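Local coordinates for FAD:protein FMN transferase (Vibrio cholerae, PDB 6NXI) that probably transfers the FMN moiety of FAD onto a threonine hydroxyl of target flavoproteins, with magnesium as cofactor, at residues H241-D244 against R249-N252; V103-F108 against V116-E121; L90-L95 against E280-A285. All coordinates share one frame; numbering follows the deposited sequence.

In the fold
All three contacts touch FAD, mainly from its adenosine half. Interactions 1 and 2 lie side by side, centres 11 Å apart, and meet directly: Arg249 NH2 makes a salt bridge of 3.1 Å to Asp120 OD1, and His241 CB packs 3.5 Å from Phe108 CD1. Interaction 3 stands apart, its centre 14 Å from that of interaction 1 and 25 Å from that of interaction 2, yet it closes the long loop in which both others are nested. The adenine joins interactions 1 and 3, because its amino group N6A is hydrogen-bonded to both Ile243 O and Ala94 O. A bound magnesium ion lies about 7 Å from the Ile242 side chain.

Interaction 1 (H241-D244 against R249-N252); sequences HIID and RPIN. With FAD (flavin-adenine dinucleotide), chain B.
Ile242, which packs on Ile251 across the contact, also lays its CG1 3.9 Å above one face of the imidazole of His241, toward the rim of the ring. At the ring's edge, in its plane, ND1 meets the ribose hydroxyl O3B of FAD at 2.7 Å. His241 CG sits between the backbone N and the carbonyl carbon (chi1 63°), a torsion that swings the ring to the ligand and not to residues 249-252.

The two segments are joined by a single antiparallel beta bridge, with Ile243 and Pro250 as a non-hydrogen-bonded pair. Two backbone bonds flank it: Ile251 N gives its hydrogen to Ile242 O at 2.9 Å, in the carbonyl plane, and Asp244 N gives its own to Arg249 O at 2.9 Å. Pro250 lacks an N-H and suits this position. The geometry turns the amide and carbonyl of Ile243 outward, where they read the Hoogsteen edge of the adenine: Ile243 N donates to FAD N7A at 2.9 Å, almost straight at 173°, and FAD N6A donates to Ile243 O at 2.8 Å. The bridge thus holds a backbone strip that recognises the base.

Apolar branches fill both flanks. Ile242 CG2 meets CD1 of Ile251, in one of its two deposited conformers, and helix 265-278 adds Met276 and Val277 on that side. The end of Ile243 returns toward the partner segment, CD1 lying against the Pro250 ring, while helix 100-105 brings Leu102 and Val103 to its side chain.

At the partly exposed end, Asp244 splits its carboxylate between partners. OD1 is hydrogen-bonded to Thr246 OG1, and OD2 accepts a bond of 2.9 Å from a water that in turn takes the hydrogen of Asn252 N.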
loop_
_atom_site.group_PDB
_atom_site.type_symbol
_atom_site.label_atom_id
_atom_site.label_comp_id
_atom_site.label_asym_id
_atom_site.label_seq_id
_atom_site.Cartn_x
_atom_site.Cartn_y
_atom_site.Cartn_z
ATOM N N HIS A 241 -4.282 8.033 9.285
ATOM C CA HIS A 241 -4.440 8.291 7.834
ATOM C C HIS A 241 -5.335 7.267 7.139
ATOM O O HIS A 241 -5.628 7.506 5.977
ATOM C CB HIS A 241 -3.080 8.308 7.158
ATOM C CG HIS A 241 -2.360 7.010 7.232
ATOM N ND1 HIS A 241 -1.717 6.502 6.149
ATOM C CD2 HIS A 241 -2.121 6.150 8.260
ATOM C CE1 HIS A 241 -1.127 5.366 6.494
ATOM N NE2 HIS A 241 -1.361 5.115 7.776
ATOM N N ILE A 242 -5.771 6.202 7.820
ATOM C CA ILE A 242 -6.658 5.174 7.201
ATOM C C ILE A 242 -8.098 5.562 7.470
ATOM O O ILE A 242 -8.506 5.640 8.631
ATOM C CB ILE A 242 -6.263 3.771 7.700
ATOM C CG1 ILE A 242 -4.850 3.413 7.203
ATOM C CG2 ILE A 242 -7.269 2.742 7.237
ATOM C CD1 ILE A 242 -4.280 2.190 7.899
ATOM N N ILE A 243 -8.841 5.840 6.413
ATOM C CA ILE A 243 -10.228 6.369 6.492
ATOM C C ILE A 243 -11.221 5.213 6.290
ATOM O O ILE A 243 -11.051 4.386 5.380
ATOM C CB ILE A 243 -10.411 7.493 5.438
ATOM C CG1 ILE A 243 -9.315 8.570 5.564
ATOM C CG2 ILE A 243 -11.836 8.060 5.515
ATOM C CD1 ILE A 243 -9.223 9.223 6.948
ATOM N N ASP A 244 -12.291 5.200 7.066
ATOM C CA ASP A 244 -13.419 4.262 6.882
ATOM C C ASP A 244 -14.373 4.923 5.896
ATOM O O ASP A 244 -14.962 5.960 6.202
ATOM C CB ASP A 244 -14.060 3.928 8.224
ATOM C CG ASP A 244 -15.171 2.909 8.112
ATOM O OD1 ASP A 244 -15.756 2.777 7.009
ATOM O OD2 ASP A 244 -15.487 2.323 9.166
ATOM N N ARG A 249 -14.564 9.057 8.356
ATOM C CA ARG A 249 -13.595 9.387 9.420
ATOM C C ARG A 249 -12.470 8.367 9.511
ATOM O O ARG A 249 -12.603 7.213 9.103
ATOM C CB ARG A 249 -14.307 9.438 10.770
ATOM C CG ARG A 249 -15.486 10.400 10.831
ATOM C CD ARG A 249 -16.189 10.296 12.182
ATOM N NE ARG A 249 -17.310 11.235 12.230
ATOM C CZ ARG A 249 -17.213 12.498 12.610
ATOM N NH1 ARG A 249 -16.057 12.984 13.017
ATOM N NH2 ARG A 249 -18.281 13.274 12.591
ATOM N N PRO A 250 -11.358 8.730 10.162
ATOM C CA PRO A 250 -10.364 7.729 10.532
ATOM C C PRO A 250 -10.976 6.480 11.171
ATOM O O PRO A 250 -11.894 6.533 11.991
ATOM C CB PRO A 250 -9.417 8.483 11.439
ATOM C CG PRO A 250 -9.490 9.912 10.936
ATOM C CD PRO A 250 -10.941 10.092 10.547
ATOM N N ILE A 251 -10.410 5.331 10.806
ATOM C CA ILE A 251 -10.923 4.039 11.315
ATOM C C ILE A 251 -10.887 4.048 12.833
ATOM O O ILE A 251 -9.962 4.618 13.433
ATOM C CB ILE A 251 -10.198 2.823 10.721
ATOM C CG1 ILE A 251 -8.679 2.868 10.926
ATOM C CG2 ILE A 251 -10.603 2.679 9.271
ATOM C CD1 ILE A 251 -8.010 1.529 10.668
ATOM N N ASN A 252 -11.916 3.449 13.382
ATOM C CA ASN A 252 -12.111 3.281 14.830
ATOM C C ASN A 252 -12.490 1.816 14.995
ATOM O O ASN A 252 -13.724 1.486 14.943
ATOM C CB ASN A 252 -13.184 4.254 15.288
ATOM C CG ASN A 252 -13.426 4.129 16.766
ATOM O OD1 ASN A 252 -12.549 3.674 17.493
ATOM N ND2 ASN A 252 -14.621 4.501 17.197
HETATM P PA FAD B . -1.463 2.391 3.541
HETATM O O1A FAD B . -1.903 1.887 4.868
HETATM O O2A FAD B . -0.908 1.451 2.545
HETATM O O5B FAD B . -2.649 3.206 2.846
HETATM C C5B FAD B . -3.059 4.405 3.555
HETATM C C4B FAD B . -3.178 5.580 2.615
HETATM O O4B FAD B . -4.167 5.353 1.581
HETATM C C3B FAD B . -3.618 6.848 3.345
HETATM O O3B FAD B . -2.470 7.592 3.758
HETATM C C2B FAD B . -4.482 7.567 2.303
HETATM O O2B FAD B . -3.685 8.302 1.400
HETATM C C1B FAD B . -5.137 6.398 1.580
HETATM N N9A FAD B . -6.349 5.870 2.169
HETATM C C8A FAD B . -6.855 6.065 3.462
HETATM N N7A FAD B . -7.910 5.320 3.687
HETATM C C5A FAD B . -8.163 4.643 2.511
HETATM C C6A FAD B . -9.171 3.737 2.145
HETATM N N6A FAD B . -10.121 3.281 2.981
HETATM N N1A FAD B . -9.088 3.216 0.905
HETATM C C2A FAD B . -8.123 3.659 0.075
HETATM N N3A FAD B . -7.115 4.509 0.313
HETATM C C4A FAD B . -7.205 4.976 1.570
HETATM N N1 FAD B . 3.840 11.699 0.587
HETATM C C2 FAD B . 4.382 12.965 0.656
HETATM O O2 FAD B . 4.451 13.559 1.754
HETATM N N3 FAD B . 4.882 13.590 -0.441
HETATM C C4 FAD B . 4.859 13.016 -1.685
HETATM O O4 FAD B . 5.289 13.619 -2.659
HETATM C C4X FAD B . 4.282 11.709 -1.805
HETATM N N5 FAD B . 4.231 11.137 -2.990
HETATM C C5X FAD B . 3.664 9.887 -3.082
HETATM C C6 FAD B . 3.578 9.267 -4.345
HETATM C C7 FAD B . 3.029 8.015 -4.528
HETATM C C7M FAD B . 2.974 7.408 -5.911
HETATM C C8 FAD B . 2.548 7.322 -3.391
HETATM C C8M FAD B . 1.923 5.957 -3.515
HETATM C C9 FAD B . 2.623 7.927 -2.133
HETATM C C9A FAD B . 3.182 9.199 -1.948
HETATM N N10 FAD B . 3.248 9.844 -0.707
HETATM C C10 FAD B . 3.796 11.110 -0.589
HETATM C "C1'" FAD B . 2.816 9.136 0.518
HETATM C "C2'" FAD B . 1.343 9.073 0.712
HETATM O "O2'" FAD B . 0.806 10.380 0.889
HETATM C "C3'" FAD B . 1.037 8.237 1.966
HETATM O "O3'" FAD B . 1.553 8.820 3.142
HETATM C "C4'" FAD B . 1.625 6.838 1.945
HETATM O "O4'" FAD B . 1.504 6.303 0.637
HETATM C "C5'" FAD B . 1.005 5.952 3.007
HETATM O "O5'" FAD B . 1.466 4.597 2.781
HETATM P P FAD B . 1.217 3.500 3.894
HETATM O O1P FAD B . 1.546 4.001 5.227
HETATM O O2P FAD B . 1.855 2.277 3.274
HETATM O O3P FAD B . -0.370 3.480 3.815
HETATM O O HOH W 1 -14.563 3.220 11.710
#

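Interaction 2 (V103-F108 against V116-E121); sequences VNLWGF and VVPTDE. With FAD (flavin-adenine dinucleotide), chain B.
Pro118 lies over one face of the Trp106 indole in a CH-pi contact, between the end of helix 100-105 and the start of helix 120-127. Its CG stands 3.8 Å from the centroid of the six-membered ring, only 13° off the ring normal, and its CD comes 3.5 Å from Trp106 CZ3. Leu105 closes the tight part: its CG, anti to the backbone N (chi1 -180°), is 3.8 Å from Pro118 CG, and both methyls lean on the proline CB. Pro118 thus sits in the corner between the indole face and Leu105, whose CD2 lies over the rim of that same face. On the opposite face of the indole lies Pro250, its CD 3.6 Å from Trp106 CE2, making a sandwich of the tryptophan between two prolines.

The solvent side is looser. Val117, exposed, reaches the indole obliquely, CG1 no nearer than 4.4 Å to Trp106 CZ3.

Both segments carry helix-end motifs. Gly107, at positive phi, forms a Schellman motif with bonds back into the last turn, and Thr119 is the N-cap of the next helix, OG1 accepting from Glu122 N. The indole is also held at its edge, where Trp106 NE1 is hydrogen-bonded to Gly248 O.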
loop_
_atom_site.group_PDB
_atom_site.type_symbol
_atom_site.label_atom_id
_atom_site.label_comp_id
_atom_site.label_asym_id
_atom_site.label_seq_id
_atom_site.Cartn_x
_atom_site.Cartn_y
_atom_site.Cartn_z
ATOM N N VAL A 103 -9.300 11.955 2.968
ATOM C CA VAL A 103 -7.868 11.891 3.379
ATOM C C VAL A 103 -7.333 13.329 3.499
ATOM O O VAL A 103 -6.643 13.690 4.451
ATOM C CB VAL A 103 -7.074 11.085 2.349
ATOM C CG1 VAL A 103 -5.577 11.192 2.566
ATOM C CG2 VAL A 103 -7.535 9.626 2.317
ATOM N N ASN A 104 -7.666 14.160 2.519
ATOM C CA ASN A 104 -7.192 15.547 2.456
ATOM C C ASN A 104 -7.833 16.327 3.606
ATOM O O ASN A 104 -7.097 17.031 4.304
ATOM C CB ASN A 104 -7.492 16.171 1.108
ATOM C CG ASN A 104 -6.723 15.527 -0.035
ATOM O OD1 ASN A 104 -5.893 14.659 0.179
ATOM N ND2 ASN A 104 -7.115 15.872 -1.258
ATOM N N LEU A 105 -9.135 16.163 3.836
ATOM C CA LEU A 105 -9.835 16.870 4.950
ATOM C C LEU A 105 -9.128 16.618 6.286
ATOM O O LEU A 105 -9.000 17.561 7.099
ATOM C CB LEU A 105 -11.292 16.427 4.977
ATOM C CG LEU A 105 -12.148 17.077 6.065
ATOM C CD1 LEU A 105 -12.400 18.553 5.771
ATOM C CD2 LEU A 105 -13.456 16.339 6.231
ATOM N N TRP A 106 -8.794 15.368 6.556
ATOM C CA TRP A 106 -8.266 14.970 7.876
ATOM C C TRP A 106 -6.789 15.321 8.043
ATOM O O TRP A 106 -6.268 15.079 9.119
ATOM C CB TRP A 106 -8.582 13.500 8.130
ATOM C CG TRP A 106 -10.034 13.292 8.416
ATOM C CD1 TRP A 106 -10.972 12.704 7.624
ATOM C CD2 TRP A 106 -10.752 13.756 9.575
ATOM N NE1 TRP A 106 -12.197 12.757 8.212
ATOM C CE2 TRP A 106 -12.092 13.359 9.415
ATOM C CE3 TRP A 106 -10.349 14.355 10.769
ATOM C CZ2 TRP A 106 -13.064 13.616 10.374
ATOM C CZ3 TRP A 106 -11.312 14.594 11.728
ATOM C CH2 TRP A 106 -12.640 14.229 11.510
ATOM N N GLY A 107 -6.105 15.766 6.984
ATOM C CA GLY A 107 -4.737 16.300 7.081
ATOM C C GLY A 107 -3.683 15.363 6.544
ATOM O O GLY A 107 -2.493 15.588 6.893
ATOM N N PHE A 108 -4.043 14.353 5.762
ATOM C CA PHE A 108 -3.109 13.282 5.349
ATOM C C PHE A 108 -2.788 13.339 3.865
ATOM O O PHE A 108 -2.244 12.321 3.343
ATOM C CB PHE A 108 -3.649 11.934 5.788
ATOM C CG PHE A 108 -3.780 11.811 7.281
ATOM C CD1 PHE A 108 -2.647 11.669 8.042
ATOM C CD2 PHE A 108 -5.029 11.795 7.889
ATOM C CE1 PHE A 108 -2.757 11.500 9.407
ATOM C CE2 PHE A 108 -5.136 11.645 9.255
ATOM C CZ PHE A 108 -3.994 11.472 10.004
ATOM N N VAL A 116 -8.123 22.554 13.947
ATOM C CA VAL A 116 -9.566 22.483 14.298
ATOM C C VAL A 116 -10.187 21.281 13.596
ATOM O O VAL A 116 -9.847 20.968 12.409
ATOM C CB VAL A 116 -10.298 23.797 13.957
ATOM C CG1 VAL A 116 -11.786 23.701 14.238
ATOM C CG2 VAL A 116 -9.668 24.976 14.666
ATOM N N VAL A 117 -11.012 20.548 14.325
ATOM C CA VAL A 117 -11.679 19.335 13.794
ATOM C C VAL A 117 -12.678 19.786 12.733
ATOM O O VAL A 117 -13.422 20.737 12.935
ATOM C CB VAL A 117 -12.383 18.598 14.953
ATOM C CG1 VAL A 117 -13.239 17.446 14.468
ATOM C CG2 VAL A 117 -11.365 18.138 15.983
ATOM N N PRO A 118 -12.782 19.097 11.596
ATOM C CA PRO A 118 -13.824 19.448 10.629
ATOM C C PRO A 118 -15.225 19.359 11.241
ATOM O O PRO A 118 -15.459 18.486 12.027
ATOM C CB PRO A 118 -13.739 18.356 9.562
ATOM C CG PRO A 118 -12.446 17.662 9.799
ATOM C CD PRO A 118 -11.971 17.946 11.205
ATOM N N THR A 119 -16.104 20.275 10.876
ATOM C CA THR A 119 -17.531 20.255 11.242
ATOM C C THR A 119 -18.193 19.065 10.550
ATOM O O THR A 119 -17.688 18.584 9.506
ATOM C CB THR A 119 -18.243 21.571 10.909
ATOM O OG1 THR A 119 -18.354 21.720 9.498
ATOM C CG2 THR A 119 -17.537 22.791 11.465
ATOM N N ASP A 120 -19.318 18.629 11.105
ATOM C CA ASP A 120 -20.150 17.573 10.480
ATOM C C ASP A 120 -20.577 18.074 9.095
ATOM O O ASP A 120 -20.606 17.265 8.153
ATOM C CB ASP A 120 -21.330 17.189 11.382
ATOM C CG ASP A 120 -20.970 16.189 12.474
ATOM O OD1 ASP A 120 -19.784 16.013 12.773
ATOM O OD2 ASP A 120 -21.903 15.607 13.057
ATOM N N GLU A 121 -20.810 19.379 8.932
ATOM C CA GLU A 121 -21.216 19.904 7.600
ATOM C C GLU A 121 -20.075 19.799 6.593
ATOM O O GLU A 121 -20.343 19.404 5.437
ATOM C CB GLU A 121 -21.683 21.352 7.670
ATOM C CG GLU A 121 -23.002 21.481 8.378
ATOM C CD GLU A 121 -22.947 21.581 9.893
ATOM O OE1 GLU A 121 -21.869 21.290 10.522
ATOM O OE2 GLU A 121 -23.983 21.970 10.452
HETATM P PA FAD B . -1.463 2.391 3.541
HETATM O O1A FAD B . -1.903 1.887 4.868
HETATM O O2A FAD B . -0.908 1.451 2.545
HETATM O O5B FAD B . -2.649 3.206 2.846
HETATM C C5B FAD B . -3.059 4.405 3.555
HETATM C C4B FAD B . -3.178 5.580 2.615
HETATM O O4B FAD B . -4.167 5.353 1.581
HETATM C C3B FAD B . -3.618 6.848 3.345
HETATM O O3B FAD B . -2.470 7.592 3.758
HETATM C C2B FAD B . -4.482 7.567 2.303
HETATM O O2B FAD B . -3.685 8.302 1.400
HETATM C C1B FAD B . -5.137 6.398 1.580
HETATM N N9A FAD B . -6.349 5.870 2.169
HETATM C C8A FAD B . -6.855 6.065 3.462
HETATM N N7A FAD B . -7.910 5.320 3.687
HETATM C C5A FAD B . -8.163 4.643 2.511
HETATM C C6A FAD B . -9.171 3.737 2.145
HETATM N N6A FAD B . -10.121 3.281 2.981
HETATM N N1A FAD B . -9.088 3.216 0.905
HETATM C C2A FAD B . -8.123 3.659 0.075
HETATM N N3A FAD B . -7.115 4.509 0.313
HETATM C C4A FAD B . -7.205 4.976 1.570
HETATM N N1 FAD B . 3.840 11.699 0.587
HETATM C C2 FAD B . 4.382 12.965 0.656
HETATM O O2 FAD B . 4.451 13.559 1.754
HETATM N N3 FAD B . 4.882 13.590 -0.441
HETATM C C4 FAD B . 4.859 13.016 -1.685
HETATM O O4 FAD B . 5.289 13.619 -2.659
HETATM C C4X FAD B . 4.282 11.709 -1.805
HETATM N N5 FAD B . 4.231 11.137 -2.990
HETATM C C5X FAD B . 3.664 9.887 -3.082
HETATM C C6 FAD B . 3.578 9.267 -4.345
HETATM C C7 FAD B . 3.029 8.015 -4.528
HETATM C C7M FAD B . 2.974 7.408 -5.911
HETATM C C8 FAD B . 2.548 7.322 -3.391
HETATM C C8M FAD B . 1.923 5.957 -3.515
HETATM C C9 FAD B . 2.623 7.927 -2.133
HETATM C C9A FAD B . 3.182 9.199 -1.948
HETATM N N10 FAD B . 3.248 9.844 -0.707
HETATM C C10 FAD B . 3.796 11.110 -0.589
HETATM C "C1'" FAD B . 2.816 9.136 0.518
HETATM C "C2'" FAD B . 1.343 9.073 0.712
HETATM O "O2'" FAD B . 0.806 10.380 0.889
HETATM C "C3'" FAD B . 1.037 8.237 1.966
HETATM O "O3'" FAD B . 1.553 8.820 3.142
HETATM C "C4'" FAD B . 1.625 6.838 1.945
HETATM O "O4'" FAD B . 1.504 6.303 0.637
HETATM C "C5'" FAD B . 1.005 5.952 3.007
HETATM O "O5'" FAD B . 1.466 4.597 2.781
HETATM P P FAD B . 1.217 3.500 3.894
HETATM O O1P FAD B . 1.546 4.001 5.227
HETATM O O2P FAD B . 1.855 2.277 3.274
HETATM O O3P FAD B . -0.370 3.480 3.815
#

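Interaction 3 (L90-L95 against E280-A285); sequences LTEGAL and EERGMA. With FAD (flavin-adenine dinucleotide), chain B.
Glu92, which reaches over to Arg282, has positive phi within a type I' beta turn from Thr91 to Ala94, closed by Ala94 N to Thr91 O at 3.1 Å, and is also the C-prime residue of the Schellman motif that ends helix 75-90. From there its extended chain crosses the arginine at about a right angle. Arg282 NH2 gives OE2 of Glu92 a rather long salt-bridge hydrogen bond of 3.3 Å. It meets that oxygen on the syn side but 27° out of the carboxylate plane, and the carboxylate and guanidinium planes are 39° apart. Bends at chi2 and chi3 curl the arginine back to this spot. A water bridges Glu92 OE2 and the backbone O of Arg282, donating to both, at 3.0 and 2.8 Å. The pair is exposed to solvent.

The far end of the turn serves the adenine. Thr91 OG1 holds Leu95 N, Ala94 O takes a hydrogen bond of 3.1 Å from FAD N6A, and Leu95 CD1 packs beside FAD N1A. Met278 of helix 265-278 touches Thr91, Glu92 and Ala94, while Glu280 and Met284 of helix 280-289 pack on strands 294-299 and 304-308.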
loop_
_atom_site.group_PDB
_atom_site.type_symbol
_atom_site.label_atom_id
_atom_site.label_comp_id
_atom_site.label_asym_id
_atom_site.label_seq_id
_atom_site.Cartn_x
_atom_site.Cartn_y
_atom_site.Cartn_z
ATOM N N LEU A 90 -13.587 -6.900 -3.460
ATOM C CA LEU A 90 -13.189 -8.033 -2.609
ATOM C C LEU A 90 -13.318 -7.608 -1.148
ATOM O O LEU A 90 -13.713 -8.439 -0.367
ATOM C CB LEU A 90 -11.782 -8.493 -2.973
ATOM C CG LEU A 90 -11.331 -9.764 -2.263
ATOM C CD1 LEU A 90 -12.192 -10.967 -2.648
ATOM C CD2 LEU A 90 -9.867 -10.021 -2.563
ATOM N N THR A 91 -13.050 -6.337 -0.821
ATOM C CA THR A 91 -13.091 -5.847 0.561
ATOM C C THR A 91 -14.447 -5.239 0.896
ATOM O O THR A 91 -14.518 -4.523 1.899
ATOM C CB THR A 91 -11.900 -4.904 0.827
ATOM O OG1 THR A 91 -12.024 -3.748 -0.001
ATOM C CG2 THR A 91 -10.584 -5.604 0.633
ATOM N N GLU A 92 -15.507 -5.519 0.117
ATOM C CA GLU A 92 -16.886 -5.070 0.454
ATOM C C GLU A 92 -16.891 -3.532 0.589
ATOM O O GLU A 92 -17.608 -3.029 1.471
ATOM C CB GLU A 92 -17.381 -5.790 1.730
ATOM C CG GLU A 92 -17.419 -7.332 1.636
ATOM C CD GLU A 92 -17.668 -8.122 2.937
ATOM O OE1 GLU A 92 -17.878 -7.494 4.026
ATOM O OE2 GLU A 92 -17.603 -9.381 2.892
ATOM N N GLY A 93 -16.103 -2.800 -0.218
ATOM C CA GLY A 93 -16.120 -1.316 -0.244
ATOM C C GLY A 93 -15.106 -0.655 0.684
ATOM O O GLY A 93 -15.017 0.600 0.677
ATOM N N ALA A 94 -14.416 -1.439 1.497
ATOM C CA ALA A 94 -13.478 -0.917 2.521
ATOM C C ALA A 94 -12.305 -0.171 1.855
ATOM O O ALA A 94 -11.925 0.894 2.326
ATOM C CB ALA A 94 -12.995 -2.051 3.393
ATOM N N LEU A 95 -11.666 -0.774 0.856
ATOM C CA LEU A 95 -10.607 -0.087 0.105
ATOM C C LEU A 95 -11.262 0.741 -0.975
ATOM O O LEU A 95 -11.886 0.164 -1.888
ATOM C CB LEU A 95 -9.627 -1.072 -0.520
ATOM C CG LEU A 95 -8.350 -0.393 -0.993
ATOM C CD1 LEU A 95 -7.438 -0.103 0.195
ATOM C CD2 LEU A 95 -7.604 -1.217 -2.047
ATOM N N GLU A 280 -11.295 -7.282 12.070
ATOM C CA GLU A 280 -10.745 -8.659 12.145
ATOM C C GLU A 280 -11.834 -9.664 11.732
ATOM O O GLU A 280 -11.487 -10.633 11.015
ATOM C CB GLU A 280 -10.076 -8.935 13.482
ATOM C CG GLU A 280 -10.993 -8.934 14.679
ATOM C CD GLU A 280 -11.359 -7.594 15.315
ATOM O OE1 GLU A 280 -11.102 -6.523 14.708
ATOM O OE2 GLU A 280 -11.972 -7.639 16.420
ATOM N N GLU A 281 -13.099 -9.454 12.083
ATOM C CA GLU A 281 -14.136 -10.490 11.783
ATOM C C GLU A 281 -14.332 -10.613 10.266
ATOM O O GLU A 281 -14.154 -11.719 9.734
ATOM C CB GLU A 281 -15.461 -10.160 12.445
ATOM C CG GLU A 281 -16.532 -11.185 12.103
ATOM C CD GLU A 281 -17.816 -10.938 12.864
ATOM O OE1 GLU A 281 -17.707 -10.527 14.025
ATOM O OE2 GLU A 281 -18.901 -11.063 12.260
ATOM N N ARG A 282 -14.685 -9.522 9.598
ATOM C CA ARG A 282 -15.016 -9.539 8.149
ATOM C C ARG A 282 -13.719 -9.684 7.367
ATOM O O ARG A 282 -13.732 -10.356 6.311
ATOM C CB ARG A 282 -15.782 -8.274 7.766
ATOM C CG ARG A 282 -17.097 -8.069 8.510
ATOM C CD ARG A 282 -18.079 -9.210 8.385
ATOM N NE ARG A 282 -18.434 -9.461 7.001
ATOM C CZ ARG A 282 -19.183 -10.491 6.597
ATOM N NH1 ARG A 282 -19.647 -11.353 7.482
ATOM N NH2 ARG A 282 -19.448 -10.648 5.312
ATOM N N GLY A 283 -12.639 -9.056 7.836
ATOM C CA GLY A 283 -11.341 -9.145 7.141
ATOM C C GLY A 283 -10.776 -10.548 7.141
ATOM O O GLY A 283 -10.283 -11.017 6.074
ATOM N N MET A 284 -10.750 -11.223 8.287
ATOM C CA MET A 284 -10.194 -12.592 8.341
ATOM C C MET A 284 -11.094 -13.528 7.517
ATOM O O MET A 284 -10.548 -14.452 6.873
ATOM C CB MET A 284 -10.027 -13.088 9.780
ATOM C CG MET A 284 -8.997 -12.294 10.582
ATOM S SD MET A 284 -7.346 -12.201 9.805
ATOM C CE MET A 284 -6.998 -13.955 9.717
ATOM N N ALA A 285 -12.402 -13.245 7.449
ATOM C CA ALA A 285 -13.361 -14.060 6.666
ATOM C C ALA A 285 -13.002 -13.938 5.182
ATOM O O ALA A 285 -12.915 -14.995 4.497
ATOM C CB ALA A 285 -14.790 -13.675 6.930
HETATM P PA FAD B . -1.463 2.391 3.541
HETATM O O1A FAD B . -1.903 1.887 4.868
HETATM O O2A FAD B . -0.908 1.451 2.545
HETATM O O5B FAD B . -2.649 3.206 2.846
HETATM C C5B FAD B . -3.059 4.405 3.555
HETATM C C4B FAD B . -3.178 5.580 2.615
HETATM O O4B FAD B . -4.167 5.353 1.581
HETATM C C3B FAD B . -3.618 6.848 3.345
HETATM O O3B FAD B . -2.470 7.592 3.758
HETATM C C2B FAD B . -4.482 7.567 2.303
HETATM O O2B FAD B . -3.685 8.302 1.400
HETATM C C1B FAD B . -5.137 6.398 1.580
HETATM N N9A FAD B . -6.349 5.870 2.169
HETATM C C8A FAD B . -6.855 6.065 3.462
HETATM N N7A FAD B . -7.910 5.320 3.687
HETATM C C5A FAD B . -8.163 4.643 2.511
HETATM C C6A FAD B . -9.171 3.737 2.145
HETATM N N6A FAD B . -10.121 3.281 2.981
HETATM N N1A FAD B . -9.088 3.216 0.905
HETATM C C2A FAD B . -8.123 3.659 0.075
HETATM N N3A FAD B . -7.115 4.509 0.313
HETATM C C4A FAD B . -7.205 4.976 1.570
HETATM N N1 FAD B . 3.840 11.699 0.587
HETATM C C2 FAD B . 4.382 12.965 0.656
HETATM O O2 FAD B . 4.451 13.559 1.754
HETATM N N3 FAD B . 4.882 13.590 -0.441
HETATM C C4 FAD B . 4.859 13.016 -1.685
HETATM O O4 FAD B . 5.289 13.619 -2.659
HETATM C C4X FAD B . 4.282 11.709 -1.805
HETATM N N5 FAD B . 4.231 11.137 -2.990
HETATM C C5X FAD B . 3.664 9.887 -3.082
HETATM C C6 FAD B . 3.578 9.267 -4.345
HETATM C C7 FAD B . 3.029 8.015 -4.528
HETATM C C7M FAD B . 2.974 7.408 -5.911
HETATM C C8 FAD B . 2.548 7.322 -3.391
HETATM C C8M FAD B . 1.923 5.957 -3.515
HETATM C C9 FAD B . 2.623 7.927 -2.133
HETATM C C9A FAD B . 3.182 9.199 -1.948
HETATM N N10 FAD B . 3.248 9.844 -0.707
HETATM C C10 FAD B . 3.796 11.110 -0.589
HETATM C "C1'" FAD B . 2.816 9.136 0.518
HETATM C "C2'" FAD B . 1.343 9.073 0.712
HETATM O "O2'" FAD B . 0.806 10.380 0.889
HETATM C "C3'" FAD B . 1.037 8.237 1.966
HETATM O "O3'" FAD B . 1.553 8.820 3.142
HETATM C "C4'" FAD B . 1.625 6.838 1.945
HETATM O "O4'" FAD B . 1.504 6.303 0.637
HETATM C "C5'" FAD B . 1.005 5.952 3.007
HETATM O "O5'" FAD B . 1.466 4.597 2.781
HETATM P P FAD B . 1.217 3.500 3.894
HETATM O O1P FAD B . 1.546 4.001 5.227
HETATM O O2P FAD B . 1.855 2.277 3.274
HETATM O O3P FAD B . -0.370 3.480 3.815
HETATM O O HOH W 2 -16.291 -10.851 5.198
#